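Local coordinates for P domain of VPI (Norovirus Hu/GI.7/TCH-060/USA/2003, PDB 4P1V), which forms the protruding part of a norovirus capsid protein and binds the H-type 2 histo-blood group antigen, probably serving in attachment to host cells, at residues F113-N118 and D153-L158; K69-A74 and S141-S146. All blocks are in the same frame, centred on the assembly; numbering follows the deposited sequence.

How the contacts relate
Both contacts lie in the six-stranded antiparallel sheet that, as in other norovirus P domains, curls into the barrel of the P2 subdomain. Their centres are 15 Å apart, and their segments alternate along the chain: 69-74, 113-118, 141-146, 153-158. Contact 1 joins the adjacent strands 107-114 and 153-162, whereas contact 2 spans strand 76-82 to link strands 65-73 and 141-144. Strands 153-162 and 65-73 are sheet neighbours, so the contacts meet where Gln154 packs on Val70 and Asp153 on Lys69. Strands 107-114 and 153-162 also carry Asp107, His109, Trp160 and Ser162 beside the bound glycan, which places both contacts in the framework of the glycan-binding subdomain.

Contact 1. Residues F113-N118 and D153-L158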
ATOM      1  N   PHE A 113      -2.074 -13.102  10.311  1.00  6.26           N
ATOM      2  CA  PHE A 113      -2.002 -14.522  10.008  1.00  4.07           C
ATOM      3  C   PHE A 113      -0.629 -15.042  10.358  1.00  5.33           C
ATOM      4  O   PHE A 113       0.312 -14.262  10.485  1.00  5.52           O
ATOM      5  CB  PHE A 113      -2.343 -14.802   8.541  1.00  5.90           C
ATOM      6  CG  PHE A 113      -1.280 -14.345   7.553  1.00  6.16           C
ATOM      7  CD1 PHE A 113      -1.110 -12.995   7.262  1.00  6.85           C
ATOM      8  CD2 PHE A 113      -0.489 -15.265   6.874  1.00  9.71           C
ATOM      9  CE1 PHE A 113      -0.152 -12.570   6.341  1.00  6.85           C
ATOM     10  CE2 PHE A 113       0.469 -14.846   5.947  1.00  7.70           C
ATOM     11  CZ  PHE A 113       0.641 -13.492   5.688  1.00  8.49           C
ATOM     12  N   LYS A 114      -0.520 -16.360  10.510  1.00  4.05           N
ATOM     13  CA  LYS A 114       0.751 -16.999  10.815  1.00  4.95           C
ATOM     14  C   LYS A 114       1.549 -17.223   9.534  1.00  6.75           C
ATOM     15  O   LYS A 114       1.108 -17.903   8.608  1.00  8.42           O
ATOM     16  CB  LYS A 114       0.517 -18.321  11.548  1.00  7.61           C
ATOM     17  CG  LYS A 114       1.773 -18.912  12.163  1.00  9.83           C
ATOM     18  CD  LYS A 114       1.462 -20.144  12.975  1.00 10.95           C
ATOM     19  CE  LYS A 114       2.717 -20.776  13.537  1.00 16.09           C
ATOM     20  NZ  LYS A 114       2.303 -21.877  14.436  1.00 22.75           N
ATOM     21  N   VAL A 115       2.733 -16.625   9.489  1.00  9.78           N
ATOM     22  CA  VAL A 115       3.562 -16.685   8.302  1.00 10.48           C
ATOM     23  C   VAL A 115       4.231 -18.061   8.261  1.00 19.49           C
ATOM     24  O   VAL A 115       4.501 -18.635   9.313  1.00 21.28           O
ATOM     25  CB  VAL A 115       4.638 -15.597   8.328  1.00 13.57           C
ATOM     26  CG1 VAL A 115       5.438 -15.603   7.018  1.00 16.49           C
ATOM     27  CG2 VAL A 115       4.000 -14.232   8.556  1.00 14.47           C
ATOM     28  N   ASP A 116       4.482 -18.607   7.082  1.00 26.75           N
ATOM     29  CA  ASP A 116       5.136 -19.916   7.011  1.00 33.12           C
ATOM     30  C   ASP A 116       4.364 -21.051   7.720  1.00 33.43           C
ATOM     31  O   ASP A 116       4.980 -21.988   8.238  1.00 35.28           O
ATOM     32  CB  ASP A 116       6.556 -19.824   7.612  1.00 37.44           C
ATOM     33  CG  ASP A 116       7.472 -18.876   6.847  1.00 40.61           C
ATOM     34  OD1 ASP A 116       7.326 -18.776   5.605  1.00 39.62           O
ATOM     35  OD2 ASP A 116       8.354 -18.243   7.474  1.00 39.56           O
ATOM     36  N   GLN A 117       3.034 -20.961   7.760  1.00 30.52           N
ATOM     37  CA  GLN A 117       2.185 -21.991   8.378  1.00 27.32           C
ATOM     38  C   GLN A 117       1.310 -22.565   7.274  1.00 23.99           C
ATOM     39  O   GLN A 117       0.746 -21.799   6.491  1.00 21.82           O
ATOM     40  CB  GLN A 117       1.315 -21.433   9.522  1.00 28.59           C
ATOM     41  CG  GLN A 117       0.238 -22.418  10.042  1.00 31.53           C
ATOM     42  CD  GLN A 117       0.799 -23.608  10.805  1.00 32.84           C
ATOM     43  OE1 GLN A 117       1.620 -23.452  11.707  1.00 30.01           O
ATOM     44  NE2 GLN A 117       0.391 -24.812  10.407  1.00 33.59           N
ATOM     45  N   ASN A 118       1.203 -23.888   7.180  1.00 20.84           N
ATOM     46  CA  ASN A 118       0.185 -24.477   6.311  1.00 23.25           C
ATOM     47  C   ASN A 118      -1.136 -24.242   7.012  1.00 24.56           C
ATOM     48  O   ASN A 118      -1.434 -24.841   8.048  1.00 25.45           O
ATOM     49  CB  ASN A 118       0.415 -25.976   6.070  1.00 24.30           C
ATOM     50  CG  ASN A 118      -0.518 -26.559   4.989  1.00 32.13           C
ATOM     51  OD1 ASN A 118      -1.589 -26.019   4.706  1.00 30.00           O
ATOM     52  ND2 ASN A 118      -0.109 -27.683   4.400  1.00 36.22           N
ATOM     53  N   ASP A 153       4.976 -16.622  14.344  1.00  6.00           N
ATOM     54  CA  ASP A 153       5.294 -15.397  13.608  1.00  5.59           C
ATOM     55  C   ASP A 153       4.000 -14.865  12.975  1.00  6.55           C
ATOM     56  O   ASP A 153       3.491 -15.441  12.017  1.00  7.62           O
ATOM     57  CB  ASP A 153       6.343 -15.778  12.552  1.00  5.32           C
ATOM     58  CG  ASP A 153       6.902 -14.601  11.778  1.00  6.63           C
ATOM     59  OD1 ASP A 153       6.574 -13.425  12.051  1.00  6.80           O
ATOM     60  OD2 ASP A 153       7.742 -14.882  10.892  1.00  7.60           O
ATOM     61  N   GLN A 154       3.461 -13.787  13.540  1.00  4.29           N
ATOM     62  CA  GLN A 154       2.205 -13.191  13.076  1.00  3.93           C
ATOM     63  C   GLN A 154       2.464 -11.889  12.335  1.00  6.78           C
ATOM     64  O   GLN A 154       3.189 -11.033  12.828  1.00  5.69           O
ATOM     65  CB  GLN A 154       1.299 -12.875  14.262  1.00  4.76           C
ATOM     66  CG  GLN A 154       0.811 -14.097  15.025  1.00  5.40           C
ATOM     67  CD  GLN A 154      -0.244 -14.896  14.267  1.00  5.24           C
ATOM     68  OE1 GLN A 154      -1.175 -14.323  13.698  1.00  5.90           O
ATOM     69  NE2 GLN A 154      -0.106 -16.219  14.255  1.00  7.13           N
ATOM     70  N   LEU A 155       1.849 -11.738  11.165  1.00  3.30           N
ATOM     71  CA  LEU A 155       1.984 -10.529  10.373  1.00  3.52           C
ATOM     72  C   LEU A 155       0.606 -10.008  10.054  1.00  4.85           C
ATOM     73  O   LEU A 155      -0.250 -10.778   9.637  1.00  5.22           O
ATOM     74  CB  LEU A 155       2.681 -10.853   9.064  1.00  4.77           C
ATOM     75  CG  LEU A 155       2.653  -9.796   7.967  1.00  4.90           C
ATOM     76  CD1 LEU A 155       3.316  -8.498   8.434  1.00  7.39           C
ATOM     77  CD2 LEU A 155       3.360 -10.366   6.734  1.00  5.14           C
ATOM     78  N   GLY A 156       0.373  -8.717  10.219  1.00  3.84           N
ATOM     79  CA  GLY A 156      -0.959  -8.238   9.926  1.00  7.13           C
ATOM     80  C   GLY A 156      -1.114  -6.748   9.814  1.00  5.01           C
ATOM     81  O   GLY A 156      -0.132  -6.013   9.820  1.00  5.66           O
ATOM     82  N   THR A 157      -2.366  -6.310   9.738  1.00  3.81           N
ATOM     83  CA  THR A 157      -2.694  -4.942   9.371  1.00  3.89           C
ATOM     84  C   THR A 157      -3.748  -4.401  10.328  1.00  5.56           C
ATOM     85  O   THR A 157      -4.670  -5.119  10.703  1.00  5.37           O
ATOM     86  CB  THR A 157      -3.235  -4.905   7.924  1.00  3.59           C
ATOM     87  OG1 THR A 157      -2.234  -5.423   7.040  1.00  6.84           O
ATOM     88  CG2 THR A 157      -3.605  -3.483   7.495  1.00  4.79           C
ATOM     89  N   LEU A 158      -3.593  -3.140  10.736  1.00  3.68           N
ATOM     90  CA  LEU A 158      -4.600  -2.475  11.545  1.00  4.06           C
ATOM     91  C   LEU A 158      -5.924  -2.497  10.785  1.00  5.10           C
ATOM     92  O   LEU A 158      -5.998  -2.036   9.641  1.00  5.73           O
ATOM     93  CB  LEU A 158      -4.175  -1.036  11.834  1.00  4.11           C
ATOM     94  CG  LEU A 158      -5.146  -0.248  12.707  1.00  2.71           C
ATOM     95  CD1 LEU A 158      -5.220  -0.828  14.108  1.00  5.64           C
ATOM     96  CD2 LEU A 158      -4.727   1.202  12.766  1.00  5.49           C
TER
HETATM   97  O   HOH W   1       8.206 -17.370  10.096  1.00 19.31           O
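Asp153 O accepts the backbone N-H of Val115 at 2.9 Å, in a nearly straight bond (168° at the hydrogen), and the same oxygen takes a CA-H...O contact from Lys114 CA at 3.4 Å. This is the end of an antiparallel pairing in the P2 barrel. One step further in, Phe113 and Leu155 form a hydrogen-bonded pair, with Phe113 N to Leu155 O and Leu155 N to Phe113 O both at 3.0 Å. A type II turn from Lys114 to Gln117 carries the chain away from the strand pair, with Val115 and Asp116 at its centre.

On one face, Phe113 and Leu155 lie side by side. With chi1 at 71°, Phe113 CG lies between the backbone N and the carbonyl carbon, and the ring brings CD1 to 3.4 Å from Leu155 O and CE1 to 4.2 Å from Leu155 CD2. Val115 CG2 reaches Leu155 CB at 3.7 Å, and the second subunit covers this side at the dimer interface, its Pro209 packing on Phe113 and its Asp207 on Val115.

On the other face the side chains of the non-hydrogen-bonded pair Lys114 and Gln154 cross at a slant. Gln154 bends at chi2 (-73°), which folds its amide back across the Phe113-Lys114 peptide and leaves NE2 3.5 Å from Lys114 CB. Both ends of that amide are fixed, OE1 by Thr112 OG1 and NE2 by Thr151 O. Lys114 instead runs out extended, its NZ bonded to Thr151 OG1 and only weakly to Gln117 OE1.

At the open end, Asp153 OD2 makes a salt bridge to Arg67, which probably stabilises its negative charge. A single water bridges the turn to the strand here, donating to both Asp153 OD2 and Asp116 OD2.

Contact 2. Residues K69-A74 and S141-S146; sequences KVFSTA and SIEFTS
Phe71 reaches across to strand 141-144 with the far end of its ring, CE2 lying 4.0 Å from Ser141 CB and also 4.0 Å from Ile142 O. The strands are next-but-one neighbours in the P2 barrel: strand 76-82 runs between them and hydrogen-bonds to both. The short strand segments 69-73 and 141-144 approach to 9.0 Å, with a signed crossing angle of -66°.

The closest packing is around Phe71. With chi1 at 68°, CG lies between the backbone N and the carbonyl carbon, and the ring stands out from its strand so that CE2 and CZ approach strand 141-144, with Asn80 of the intervening strand also touching it. Phe144 fills the buried side, where Val70 CG1 meets the edge of the Phe144 ring, near its plane, at 4.4 Å from CZ. Leu79 packs against Val70 there, while Leu127 and Val129 of strand 125-129 pack against Phe144, consistent with Phe144 closing the barrel between the sheet's outermost strands.

Toward Thr73 the contact loosens. Glu143 CG still lies 4.4 Å from Phe71 CZ, but its carboxylate extends past the ring, and OE2 accepts a hydrogen bond from a water at 3.0 Å.

No direct hydrogen bond joins the two segments. Their association therefore rests on van der Waals packing and on the backbone bonds each makes to strand 76-82.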
ATOM      1  N   LYS A  69       6.611 -12.125  17.030  1.00  4.34           N
ATOM      2  CA  LYS A  69       6.473 -13.503  17.495  1.00  5.11           C
ATOM      3  C   LYS A  69       5.651 -13.520  18.767  1.00  5.25           C
ATOM      4  O   LYS A  69       5.962 -12.821  19.728  1.00  5.52           O
ATOM      5  CB  LYS A  69       7.835 -14.111  17.826  1.00  6.48           C
ATOM      6  CG  LYS A  69       8.830 -14.200  16.699  1.00 11.99           C
ATOM      7  CD  LYS A  69       8.340 -15.115  15.605  1.00 20.25           C
ATOM      8  CE  LYS A  69       9.396 -15.235  14.539  1.00 25.57           C
ATOM      9  NZ  LYS A  69      10.207 -16.487  14.680  1.00 24.55           N
ATOM     10  N   VAL A  70       4.645 -14.389  18.801  1.00  4.22           N
ATOM     11  CA  VAL A  70       3.795 -14.499  19.977  1.00  4.52           C
ATOM     12  C   VAL A  70       4.576 -15.033  21.194  1.00  6.03           C
ATOM     13  O   VAL A  70       5.410 -15.933  21.080  1.00  6.06           O
ATOM     14  CB  VAL A  70       2.574 -15.424  19.718  1.00  4.78           C
ATOM     15  CG1 VAL A  70       1.779 -15.636  21.019  1.00  5.38           C
ATOM     16  CG2 VAL A  70       1.677 -14.872  18.579  1.00  5.85           C
ATOM     17  N   PHE A  71       4.326 -14.413  22.346  1.00  5.17           N
ATOM     18  CA  PHE A  71       4.793 -14.906  23.639  1.00  6.02           C
ATOM     19  C   PHE A  71       3.613 -15.012  24.590  1.00  7.47           C
ATOM     20  O   PHE A  71       2.577 -14.392  24.368  1.00  6.14           O
ATOM     21  CB  PHE A  71       5.894 -14.030  24.252  1.00  6.49           C
ATOM     22  CG  PHE A  71       5.439 -12.650  24.688  1.00  6.45           C
ATOM     23  CD1 PHE A  71       4.866 -12.436  25.943  1.00  9.54           C
ATOM     24  CD2 PHE A  71       5.643 -11.560  23.866  1.00  6.40           C
ATOM     25  CE1 PHE A  71       4.476 -11.153  26.339  1.00 11.21           C
ATOM     26  CE2 PHE A  71       5.263 -10.277  24.254  1.00  9.83           C
ATOM     27  CZ  PHE A  71       4.678 -10.073  25.487  1.00  9.61           C
ATOM     28  N   SER A  72       3.749 -15.888  25.573  1.00  6.48           N
ATOM     29  CA  SER A  72       2.718 -16.089  26.573  1.00  7.72           C
ATOM     30  C   SER A  72       3.342 -16.034  27.962  1.00  8.43           C
ATOM     31  O   SER A  72       4.385 -16.645  28.189  1.00 12.51           O
ATOM     32  CB  SER A  72       2.061 -17.448  26.330  1.00 15.32           C
ATOM     33  OG  SER A  72       1.075 -17.749  27.293  1.00 20.71           O
ATOM     34  N   THR A  73       2.738 -15.291  28.883  1.00  7.92           N
ATOM     35  CA  THR A  73       3.121 -15.378  30.288  1.00  8.05           C
ATOM     36  C   THR A  73       1.867 -15.666  31.085  1.00  8.61           C
ATOM     37  O   THR A  73       0.780 -15.797  30.534  1.00 11.10           O
ATOM     38  CB  THR A  73       3.751 -14.083  30.817  1.00 11.97           C
ATOM     39  OG1 THR A  73       2.759 -13.055  30.892  1.00 16.23           O
ATOM     40  CG2 THR A  73       4.945 -13.642  29.952  1.00 17.45           C
ATOM     41  N   ALA A  74       2.009 -15.709  32.408  1.00 11.17           N
ATOM     42  CA  ALA A  74       0.864 -15.949  33.267  1.00 14.19           C
ATOM     43  C   ALA A  74      -0.242 -14.904  33.077  1.00 16.05           C
ATOM     44  O   ALA A  74      -1.419 -15.229  33.215  1.00 19.56           O
ATOM     45  CB  ALA A  74       1.301 -15.972  34.705  1.00 15.78           C
ATOM     46  N   SER A 141       7.926  -4.863  22.620  1.00  7.61           N
ATOM     47  CA  SER A 141       6.814  -5.776  22.807  1.00  5.62           C
ATOM     48  C   SER A 141       5.500  -5.038  23.014  1.00  6.33           C
ATOM     49  O   SER A 141       5.490  -3.903  23.490  1.00  8.10           O
ATOM     50  CB  SER A 141       7.073  -6.746  23.969  1.00 12.47           C
ATOM     51  OG  SER A 141       7.059  -6.054  25.201  1.00 13.42           O
ATOM     52  N   ILE A 142       4.406  -5.677  22.627  1.00  5.18           N
ATOM     53  CA  ILE A 142       3.075  -5.219  23.008  1.00  6.05           C
ATOM     54  C   ILE A 142       2.283  -6.412  23.508  1.00  8.05           C
ATOM     55  O   ILE A 142       2.600  -7.550  23.186  1.00  8.10           O
ATOM     56  CB  ILE A 142       2.310  -4.552  21.847  1.00  5.60           C
ATOM     57  CG1 ILE A 142       2.228  -5.513  20.648  1.00  6.97           C
ATOM     58  CG2 ILE A 142       2.961  -3.211  21.480  1.00  5.79           C
ATOM     59  CD1 ILE A 142       1.422  -4.986  19.460  1.00  6.98           C
ATOM     60  N   GLU A 143       1.255  -6.147  24.300  1.00  5.47           N
ATOM     61  CA  GLU A 143       0.370  -7.206  24.738  1.00  5.68           C
ATOM     62  C   GLU A 143      -0.931  -7.134  23.960  1.00  5.27           C
ATOM     63  O   GLU A 143      -1.270  -6.091  23.411  1.00  5.44           O
ATOM     64  CB  GLU A 143       0.165  -7.112  26.257  1.00  9.34           C
ATOM     65  CG  GLU A 143       1.462  -7.502  26.934  1.00 13.71           C
ATOM     66  CD  GLU A 143       1.391  -7.728  28.428  1.00 27.27           C
ATOM     67  OE1 GLU A 143       0.348  -7.461  29.054  1.00 26.96           O
ATOM     68  OE2 GLU A 143       2.379  -8.286  28.954  1.00 34.50           O
ATOM     69  N   PHE A 144      -1.634  -8.254  23.879  1.00  5.35           N
ATOM     70  CA  PHE A 144      -2.951  -8.267  23.247  1.00  5.05           C
ATOM     71  C   PHE A 144      -3.850  -9.288  23.918  1.00  5.42           C
ATOM     72  O   PHE A 144      -3.374 -10.189  24.612  1.00  5.87           O
ATOM     73  CB  PHE A 144      -2.864  -8.591  21.738  1.00  4.62           C
ATOM     74  CG  PHE A 144      -2.338  -9.981  21.423  1.00  4.82           C
ATOM     75  CD1 PHE A 144      -3.171 -11.102  21.449  1.00  5.09           C
ATOM     76  CD2 PHE A 144      -1.000 -10.160  21.085  1.00  4.85           C
ATOM     77  CE1 PHE A 144      -2.669 -12.380  21.170  1.00  5.96           C
ATOM     78  CE2 PHE A 144      -0.488 -11.427  20.797  1.00  5.12           C
ATOM     79  CZ  PHE A 144      -1.324 -12.538  20.839  1.00  5.38           C
ATOM     80  N   THR A 145      -5.149  -9.148  23.673  1.00  5.34           N
ATOM     81  CA  THR A 145      -6.107 -10.227  23.891  1.00  5.53           C
ATOM     82  C   THR A 145      -6.649 -10.629  22.520  1.00  5.16           C
ATOM     83  O   THR A 145      -6.543  -9.866  21.559  1.00  5.66           O
ATOM     84  CB  THR A 145      -7.246  -9.803  24.826  1.00  5.94           C
ATOM     85  OG1 THR A 145      -7.895  -8.635  24.309  1.00  6.03           O
ATOM     86  CG2 THR A 145      -6.686  -9.494  26.199  1.00  7.98           C
ATOM     87  N   SER A 146      -7.145 -11.855  22.411  1.00  5.41           N
ATOM     88  CA  SER A 146      -7.699 -12.325  21.147  1.00  5.18           C
ATOM     89  C   SER A 146      -8.681 -13.463  21.390  1.00  6.10           C
ATOM     90  O   SER A 146      -8.469 -14.310  22.261  1.00  8.85           O
ATOM     91  CB  SER A 146      -6.581 -12.805  20.218  1.00  8.22           C
ATOM     92  OG  SER A 146      -7.111 -13.318  19.010  1.00  4.97           O
TER
HETATM   93  O   HOH W   2       2.283 -11.311  29.099  1.00 28.74           O